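Local coordinates for protein dual function macrocyclase-peptidase POPB (Galerina marginata, PDB 5N4B) that cleaves peptide bonds after proline and macrocyclises peptide precursors in the biosynthesis of the amanitin toxins, at residues Arg379-Glu384 / Gly531-Glu536; Val464-Glu467 / Lys473-Met476. The protein carries 1 engineered substitution. All coordinates share one frame; numbering follows the deposited sequence.

Contact 1 of 2, residues Arg379-Glu384 / Gly531-Glu536; sequences RNVKDE and GGEFGE
V381 is the residue through which the hairpin turn of 379-384 meets the loop 531-536, and its two methyls divide the work. CG1 lies against the aliphatic part of E533, 3.7 Å from CG. CG2, which stands beside the backbone N of V381 and anti to its carbonyl carbon, touches both E533 and the ring of F534, reaching F534 CZ at 4.0 Å from an oblique direction. CB and CG of E533 lie against the valine, and the bend at chi2 (89°) turns the carboxylate away, OE2 accepting a hydrogen bond from the backbone N of A504. N380 comes to the same phenyl ring at its rim, with ND2 near the ring plane and 4.1 Å from F534 CE1; amide and ring planes are inclined by 66°. The polar link is indirect. One water accepts from V381 N at 2.9 Å and sits 2.7 Å from E533 O, in position to donate to it, though other acceptors may compete for its protons.

Within 379-384, a type I' turn from R379 to K382 presents N380 and V381 at its corner. Behind that corner, R379 grips E384 side-on, NE to OE2 at 3.0 Å and NH2 to OE1 at 3.2 Å. Both oxygens lie in the guanidinium plane but are met from above the carboxylate plane. On the other side, a type I turn from G532 to G535 carries E533 and F534, and G535 occupies the N-cap position, directly before helix 536-540.

Turn and loop belong to the beta-propeller and the peptidase domain respectively, so the two domains meet here through van der Waals contact and a water-mediated backbone link, without a direct hydrogen bond or salt bridge between the two segments.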
loop_
_atom_site.group_PDB
_atom_site.type_symbol
_atom_site.label_atom_id
_atom_site.label_comp_id
_atom_site.label_asym_id
_atom_site.label_seq_id
_atom_site.Cartn_x
_atom_site.Cartn_y
_atom_site.Cartn_z
ATOM N N ARG A 379 18.070 7.267 -0.337
ATOM C CA ARG A 379 18.826 8.391 -0.861
ATOM C C ARG A 379 18.521 8.451 -2.361
ATOM O O ARG A 379 18.755 7.470 -3.094
ATOM C CB ARG A 379 20.325 8.172 -0.619
ATOM C CG ARG A 379 21.134 9.383 -1.072
ATOM C CD ARG A 379 22.656 9.078 -1.134
ATOM N NE ARG A 379 22.993 8.402 0.073
ATOM C CZ ARG A 379 23.153 8.981 1.255
ATOM N NH1 ARG A 379 23.059 10.304 1.390
ATOM N NH2 ARG A 379 23.410 8.190 2.308
ATOM N N ASN A 380 17.979 9.574 -2.819
ATOM C CA ASN A 380 17.574 9.679 -4.219
ATOM C C ASN A 380 16.624 8.531 -4.594
ATOM O O ASN A 380 16.633 8.016 -5.705
ATOM C CB ASN A 380 18.765 9.761 -5.180
ATOM C CG ASN A 380 19.607 10.965 -4.985
ATOM O OD1 ASN A 380 20.845 10.871 -4.879
ATOM N ND2 ASN A 380 18.976 12.064 -4.903
ATOM N N VAL A 381 15.738 8.171 -3.667
ATOM C CA VAL A 381 14.674 7.197 -3.854
ATOM C C VAL A 381 15.203 5.793 -4.058
ATOM O O VAL A 381 14.483 4.905 -4.558
ATOM C CB VAL A 381 13.704 7.619 -4.982
ATOM C CG1 VAL A 381 12.317 6.983 -4.738
ATOM C CG2 VAL A 381 13.566 9.122 -5.091
ATOM N N LYS A 382 16.426 5.543 -3.619
ATOM C CA LYS A 382 17.050 4.235 -3.733
ATOM C C LYS A 382 17.594 3.860 -2.347
ATOM O O LYS A 382 18.228 4.673 -1.666
ATOM C CB LYS A 382 18.184 4.297 -4.754
ATOM C CG LYS A 382 17.647 4.563 -6.210
ATOM C CD LYS A 382 18.700 4.944 -7.218
ATOM C CE LYS A 382 19.135 6.383 -7.059
ATOM N NZ LYS A 382 20.236 6.634 -7.971
ATOM N N ASP A 383 17.320 2.649 -1.923
ATOM C CA ASP A 383 17.602 2.234 -0.569
ATOM C C ASP A 383 19.035 1.753 -0.392
ATOM O O ASP A 383 19.599 1.052 -1.253
ATOM C CB ASP A 383 16.622 1.141 -0.144
ATOM C CG ASP A 383 15.224 1.670 0.112
ATOM O OD1 ASP A 383 15.013 2.919 0.278
ATOM O OD2 ASP A 383 14.279 0.845 0.268
ATOM N N GLU A 384 19.594 2.088 0.767
ATOM C CA GLU A 384 20.944 1.734 1.182
ATOM C C GLU A 384 20.856 1.129 2.575
ATOM O O GLU A 384 20.131 1.637 3.437
ATOM C CB GLU A 384 21.835 2.955 1.209
ATOM C CG GLU A 384 21.813 3.747 -0.088
ATOM C CD GLU A 384 22.722 4.971 -0.072
ATOM O OE1 GLU A 384 23.316 5.283 0.995
ATOM O OE2 GLU A 384 22.865 5.625 -1.120
ATOM N N GLY A 531 4.541 12.819 -2.286
ATOM C CA GLY A 531 5.175 11.621 -1.786
ATOM C C GLY A 531 6.139 11.894 -0.653
ATOM O O GLY A 531 6.373 13.040 -0.267
ATOM N N GLY A 532 6.705 10.807 -0.153
ATOM C CA GLY A 532 7.629 10.827 0.962
ATOM C C GLY A 532 9.067 10.651 0.595
ATOM O O GLY A 532 9.891 10.498 1.505
ATOM N N GLU A 533 9.414 10.741 -0.672
ATOM C CA GLU A 533 10.733 10.350 -1.134
ATOM C C GLU A 533 11.823 11.175 -0.465
ATOM O O GLU A 533 12.902 10.646 -0.143
ATOM C CB GLU A 533 10.809 10.536 -2.652
ATOM C CG GLU A 533 9.973 9.550 -3.458
ATOM C CD GLU A 533 8.530 10.006 -3.710
ATOM O OE1 GLU A 533 8.069 10.958 -3.038
ATOM O OE2 GLU A 533 7.892 9.373 -4.599
ATOM N N PHE A 534 11.595 12.463 -0.289
ATOM C CA PHE A 534 12.550 13.385 0.316
ATOM C C PHE A 534 12.082 13.892 1.667
ATOM O O PHE A 534 12.374 15.017 2.045
ATOM C CB PHE A 534 12.909 14.478 -0.673
ATOM C CG PHE A 534 13.561 13.914 -1.916
ATOM C CD1 PHE A 534 14.888 13.537 -1.894
ATOM C CD2 PHE A 534 12.830 13.740 -3.101
ATOM C CE1 PHE A 534 15.474 13.036 -3.025
ATOM C CE2 PHE A 534 13.441 13.222 -4.232
ATOM C CZ PHE A 534 14.752 12.869 -4.188
ATOM N N GLY A 535 11.363 13.054 2.372
ATOM C CA GLY A 535 10.971 13.404 3.745
ATOM C C GLY A 535 9.737 14.281 3.834
ATOM O O GLY A 535 9.008 14.560 2.859
ATOM N N GLU A 536 9.537 14.784 5.056
ATOM C CA GLU A 536 8.312 15.541 5.341
ATOM C C GLU A 536 8.174 16.756 4.463
ATOM O O GLU A 536 7.041 17.159 4.123
ATOM C CB GLU A 536 8.260 16.008 6.810
ATOM C CG GLU A 536 7.532 17.447 7.092
ATOM C CD GLU A 536 6.003 17.402 7.026
ATOM O OE1 GLU A 536 5.437 16.314 6.822
ATOM O OE2 GLU A 536 5.384 18.477 7.178
HETATM O O HOH W 1 15.178 9.517 -1.177
#

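Contact 2 of 2, residues Val464-Glu467 / Lys473-Met476; sequences VWYE and KIPM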
loop_
_atom_site.group_PDB
_atom_site.type_symbol
_atom_site.label_atom_id
_atom_site.label_comp_id
_atom_site.label_asym_id
_atom_site.label_seq_id
_atom_site.Cartn_x
_atom_site.Cartn_y
_atom_site.Cartn_z
ATOM N N VAL A 464 16.525 10.114 -14.075
ATOM C CA VAL A 464 16.753 11.410 -14.704
ATOM C C VAL A 464 16.075 12.494 -13.866
ATOM O O VAL A 464 15.252 12.216 -12.998
ATOM C CB VAL A 464 16.260 11.433 -16.158
ATOM C CG1 VAL A 464 16.955 10.379 -16.951
ATOM C CG2 VAL A 464 14.770 11.267 -16.248
ATOM N N TRP A 465 16.469 13.750 -14.066
ATOM C CA TRP A 465 15.891 14.861 -13.339
ATOM C C TRP A 465 15.259 15.831 -14.318
ATOM O O TRP A 465 15.820 16.109 -15.382
ATOM C CB TRP A 465 16.941 15.588 -12.486
ATOM C CG TRP A 465 17.517 14.749 -11.398
ATOM C CD1 TRP A 465 18.448 13.765 -11.525
ATOM C CD2 TRP A 465 17.194 14.839 -10.031
ATOM N NE1 TRP A 465 18.688 13.205 -10.302
ATOM C CE2 TRP A 465 17.955 13.873 -9.356
ATOM C CE3 TRP A 465 16.342 15.650 -9.304
ATOM C CZ2 TRP A 465 17.861 13.704 -7.947
ATOM C CZ3 TRP A 465 16.256 15.510 -7.952
ATOM C CH2 TRP A 465 17.022 14.537 -7.275
ATOM N N TYR A 466 14.094 16.327 -13.952
ATOM C CA TYR A 466 13.367 17.329 -14.745
ATOM C C TYR A 466 12.946 18.467 -13.825
ATOM O O TYR A 466 13.044 18.389 -12.613
ATOM C CB TYR A 466 12.155 16.724 -15.485
ATOM C CG TYR A 466 11.030 16.282 -14.580
ATOM C CD1 TYR A 466 11.041 15.048 -13.947
ATOM C CD2 TYR A 466 9.931 17.094 -14.375
ATOM C CE1 TYR A 466 9.999 14.656 -13.128
ATOM C CE2 TYR A 466 8.904 16.698 -13.564
ATOM C CZ TYR A 466 8.932 15.486 -12.954
ATOM O OH TYR A 466 7.875 15.110 -12.146
ATOM N N GLU A 467 12.432 19.528 -14.412
ATOM C CA GLU A 467 12.069 20.738 -13.676
ATOM C C GLU A 467 10.565 20.931 -13.733
ATOM O O GLU A 467 9.955 20.824 -14.807
ATOM C CB GLU A 467 12.756 21.960 -14.302
ATOM C CG GLU A 467 12.620 23.222 -13.527
ATOM C CD GLU A 467 13.430 24.353 -14.144
ATOM O OE1 GLU A 467 14.569 24.081 -14.578
ATOM O OE2 GLU A 467 12.943 25.504 -14.160
ATOM N N LYS A 473 13.466 20.741 -8.978
ATOM C CA LYS A 473 14.013 19.602 -9.685
ATOM C C LYS A 473 13.453 18.319 -9.089
ATOM O O LYS A 473 13.468 18.116 -7.874
ATOM C CB LYS A 473 15.529 19.623 -9.601
ATOM C CG LYS A 473 16.137 20.895 -10.204
ATOM C CD LYS A 473 15.741 21.102 -11.649
ATOM C CE LYS A 473 16.442 22.335 -12.268
ATOM N NZ LYS A 473 16.254 23.579 -11.417
ATOM N N ILE A 474 12.931 17.460 -9.961
ATOM C CA ILE A 474 12.220 16.242 -9.574
ATOM C C ILE A 474 12.951 15.084 -10.233
ATOM O O ILE A 474 13.177 15.122 -11.452
ATOM C CB ILE A 474 10.755 16.238 -10.046
ATOM C CG1 ILE A 474 9.984 17.523 -9.724
ATOM C CG2 ILE A 474 10.039 15.021 -9.484
ATOM C CD1 ILE A 474 9.738 17.794 -8.350
ATOM N N PRO A 475 13.286 14.011 -9.518
ATOM C CA PRO A 475 13.837 12.818 -10.180
ATOM C C PRO A 475 12.734 11.903 -10.675
ATOM O O PRO A 475 11.610 11.906 -10.169
ATOM C CB PRO A 475 14.607 12.110 -9.054
ATOM C CG PRO A 475 13.776 12.449 -7.860
ATOM C CD PRO A 475 13.176 13.819 -8.047
ATOM N N MET A 476 13.086 11.123 -11.682
ATOM C CA MET A 476 12.146 10.208 -12.315
ATOM C C MET A 476 12.904 8.957 -12.741
ATOM O O MET A 476 13.910 9.040 -13.456
ATOM C CB MET A 476 11.521 10.843 -13.543
ATOM C CG MET A 476 10.600 9.920 -14.332
ATOM S SD MET A 476 9.428 10.779 -15.431
ATOM C CE MET A 476 10.488 11.886 -16.347
#
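Strands 464-467 and 473-476 run antiparallel, with axes 4.5 Å apart at closest approach and N-to-C directions 144° apart, and V464-M476 and Y466-I474 form the hydrogen-bonded pairs. Each of these pairs makes two backbone bonds, the shortest being M476 N to V464 O and I474 N to Y466 O, both 2.8 Å. P475 lacks an N-H but falls in a non-hydrogen-bonded pair with W465, where the ladder to 464-467 asks for none.

On the face of that pair the proline lies flat under the indole: P475 CB sits 3.6 Å from the centroid of the W465 six-membered ring, only 4° off its normal, a CH-pi contact. P475 CD also approaches W465 CZ3 at 3.5 Å. Further along this face, E467 and K473 lie side by side, their charged ends making a long salt bridge of 3.6 Å between E467 OE1 and K473 NZ; the ammonium also bonds to the carbonyl of G471 in the intervening turn.

On the opposite face Y466, I474 and M476 are buried. With chi1 at 68°, Y466 sets its ring between its own backbone N and carbonyl carbon and leans it across the neighbouring strand, over I474 CB, which lies 3.8 Å from the ring centroid and toward its rim. M476 adds an oblique Met-aromatic contact to the same ring, and the phenol OH bonds to the carbonyl of D553 in helix 548-563.

This is a beta hairpin at the edge of the mixed sheet of an alpha/beta-hydrolase domain, one face packed against a helix.

How the contacts relate
Contact 2 is nested in the sequence between the two halves of contact 1: the propeller turn 379-384 comes first, then the hairpin strands 459-467 and 473-481, then the loop 531-536. The centres lie about 13 Å apart, and the two contacts touch. N380 ND2 packs on W465 CZ2 at 3.6 Å and F534 CE2 on P475 CG at 3.7 Å, so the W465-P475 face of the hairpin extends the apolar patch beneath the turn. The two strands at one edge of the hydrolase sheet and the loop following strand 522-526 thus together meet a turn of one propeller blade, forming part of the interface between the two domains, away from the catalytic residues.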